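Local structure of coat protein (Pseudomonas phage PP7, 2QUX) at residues Ala15-Thr20 with Phe31-Gly36. The protein self-assembles as dimers into the icosahedral T=3 phage capsid, binds packaging signals in the RNA genome and represses translation of the viral replicase. Numbering follows the deposited sequence.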
loop_
_atom_site.group_PDB
_atom_site.type_symbol
_atom_site.label_atom_id
_atom_site.label_comp_id
_atom_site.label_asym_id
_atom_site.label_seq_id
_atom_site.Cartn_x
_atom_site.Cartn_y
_atom_site.Cartn_z
ATOM N N ALA G 15 -8.671 -19.054 3.480
ATOM C CA ALA G 15 -7.828 -19.511 2.363
ATOM C C ALA G 15 -6.461 -18.858 2.472
ATOM O O ALA G 15 -6.294 -17.875 3.193
ATOM C CB ALA G 15 -8.473 -19.212 1.019
ATOM N N THR G 16 -5.471 -19.472 1.830
ATOM C CA THR G 16 -4.129 -18.903 1.713
ATOM C C THR G 16 -3.724 -18.999 0.256
ATOM O O THR G 16 -4.163 -19.894 -0.460
ATOM C CB THR G 16 -3.079 -19.638 2.549
ATOM O OG1 THR G 16 -3.081 -21.008 2.164
ATOM C CG2 THR G 16 -3.342 -19.506 4.066
ATOM N N ARG G 17 -2.903 -18.050 -0.180
ATOM C CA ARG G 17 -2.524 -17.920 -1.575
ATOM C C ARG G 17 -1.015 -17.708 -1.665
ATOM O O ARG G 17 -0.485 -16.721 -1.187
ATOM C CB ARG G 17 -3.323 -16.789 -2.179
ATOM C CG ARG G 17 -4.811 -17.072 -2.030
ATOM C CD ARG G 17 -5.631 -16.185 -2.831
ATOM N NE ARG G 17 -5.531 -16.442 -4.262
ATOM C CZ ARG G 17 -6.122 -15.670 -5.171
ATOM N NH1 ARG G 17 -6.898 -14.649 -4.799
ATOM N NH2 ARG G 17 -5.968 -15.937 -6.456
ATOM N N THR G 18 -0.333 -18.683 -2.243
ATOM C CA THR G 18 1.114 -18.755 -2.209
ATOM C C THR G 18 1.608 -18.158 -3.515
ATOM O O THR G 18 1.213 -18.610 -4.597
ATOM C CB THR G 18 1.573 -20.221 -2.083
ATOM O OG1 THR G 18 0.888 -20.824 -0.983
ATOM C CG2 THR G 18 3.081 -20.314 -1.868
ATOM N N LEU G 19 2.430 -17.125 -3.409
ATOM C CA LEU G 19 3.068 -16.528 -4.572
ATOM C C LEU G 19 4.475 -17.102 -4.573
ATOM O O LEU G 19 5.191 -16.951 -3.600
ATOM C CB LEU G 19 3.059 -14.998 -4.486
ATOM C CG LEU G 19 1.766 -14.294 -4.914
ATOM C CD1 LEU G 19 0.585 -14.735 -4.085
ATOM C CD2 LEU G 19 1.941 -12.795 -4.818
ATOM N N THR G 20 4.834 -17.805 -5.638
ATOM C CA THR G 20 6.145 -18.459 -5.779
ATOM C C THR G 20 7.069 -17.530 -6.542
ATOM O O THR G 20 6.636 -16.931 -7.532
ATOM C CB THR G 20 5.983 -19.749 -6.581
ATOM O OG1 THR G 20 5.002 -20.576 -5.932
ATOM C CG2 THR G 20 7.302 -20.475 -6.711
ATOM N N PHE G 31 7.185 -12.514 -7.756
ATOM C CA PHE G 31 6.482 -13.688 -7.258
ATOM C C PHE G 31 5.183 -13.825 -8.056
ATOM O O PHE G 31 4.491 -12.842 -8.275
ATOM C CB PHE G 31 6.153 -13.561 -5.748
ATOM C CG PHE G 31 7.360 -13.437 -4.867
ATOM C CD1 PHE G 31 7.814 -14.527 -4.140
ATOM C CD2 PHE G 31 8.073 -12.251 -4.795
ATOM C CE1 PHE G 31 8.943 -14.435 -3.366
ATOM C CE2 PHE G 31 9.204 -12.160 -4.002
ATOM C CZ PHE G 31 9.632 -13.250 -3.293
ATOM N N GLU G 32 4.858 -15.042 -8.468
ATOM C CA GLU G 32 3.622 -15.333 -9.170
ATOM C C GLU G 32 2.906 -16.548 -8.549
ATOM O O GLU G 32 3.550 -17.485 -8.090
ATOM C CB GLU G 32 3.946 -15.616 -10.632
ATOM C CG GLU G 32 2.871 -15.192 -11.576
ATOM C CD GLU G 32 3.200 -15.458 -13.037
ATOM O OE1 GLU G 32 3.846 -16.480 -13.340
ATOM O OE2 GLU G 32 2.766 -14.651 -13.886
ATOM N N GLU G 33 1.577 -16.536 -8.555
ATOM C CA GLU G 33 0.800 -17.673 -8.065
ATOM C C GLU G 33 0.741 -18.792 -9.102
ATOM O O GLU G 33 0.169 -18.587 -10.172
ATOM C CB GLU G 33 -0.615 -17.221 -7.739
ATOM C CG GLU G 33 -1.411 -18.241 -6.946
ATOM C CD GLU G 33 -2.858 -17.879 -6.791
ATOM O OE1 GLU G 33 -3.417 -17.212 -7.688
ATOM O OE2 GLU G 33 -3.438 -18.294 -5.773
ATOM N N LYS G 34 1.259 -19.984 -8.775
ATOM C CA LYS G 34 1.301 -21.114 -9.738
ATOM C C LYS G 34 -0.004 -21.925 -9.848
ATOM O O LYS G 34 -0.028 -23.124 -9.567
ATOM C CB LYS G 34 2.400 -22.100 -9.382
ATOM C CG LYS G 34 3.816 -21.607 -9.321
ATOM C CD LYS G 34 4.778 -22.834 -9.270
ATOM C CE LYS G 34 4.410 -23.929 -8.219
ATOM N NZ LYS G 34 5.401 -25.033 -8.163
ATOM N N VAL G 35 -1.081 -21.281 -10.275
ATOM C CA VAL G 35 -2.373 -21.942 -10.437
ATOM C C VAL G 35 -3.046 -21.378 -11.686
ATOM O O VAL G 35 -2.914 -20.189 -11.989
ATOM C CB VAL G 35 -3.313 -21.700 -9.210
ATOM C CG1 VAL G 35 -4.593 -22.507 -9.348
ATOM C CG2 VAL G 35 -2.638 -22.062 -7.901
ATOM N N GLY G 36 -3.755 -22.233 -12.411
ATOM C CA GLY G 36 -4.701 -21.772 -13.415
ATOM C C GLY G 36 -4.048 -21.660 -14.763
ATOM O O GLY G 36 -3.054 -22.340 -15.027
HETATM O O HOH W 1 2.395 -20.408 -6.079
HETATM O O HOH W 2 -2.582 -20.719 -3.919
#
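Glu33 meets the guanidinium of Arg17 at its edge, where NE donates to OE2 (3.2 Å) and NH2 to OE1 (3.1 Å). In this side-on salt bridge both oxygens are met on the syn side, yet the two planes are turned 46° apart. OE2 lies in the guanidinium plane and takes the straighter bond (156° at the hydrogen); OE1 is tilted from it, its bond more bent. For Glu33, chi1 of -167° sets CG anti to the backbone N, 3.5 Å from Thr18 O, and the extended chain beyond delivers the carboxylate to Arg17. At the edge of the Phe31 ring, CD1 lies 3.6 Å from Leu19 O, and the CB atoms of Leu19 and Phe31 pack together. Strands 15-24 and 28-32 form a hairpin, neighbours in a six-stranded antiparallel sheet ordered as in the chain; Thr20 and Glu32 are a hydrogen-bonded pair, their N-H groups each reaching the other's carbonyl O at 2.8 Å. Beyond it Lys34 centres an inverse gamma turn, closed by a weak Val35 N to Glu33 O bond, and one water joins Thr18 O, Thr20 OG1 and Lys34 N. The Lys34 chain crosses Thr20 obliquely, CG 3.7 Å from OG1. Glu32 salt-bridges Arg43, an RNA-binding residue; Arg17 also packs on Leu103 of the second subunit.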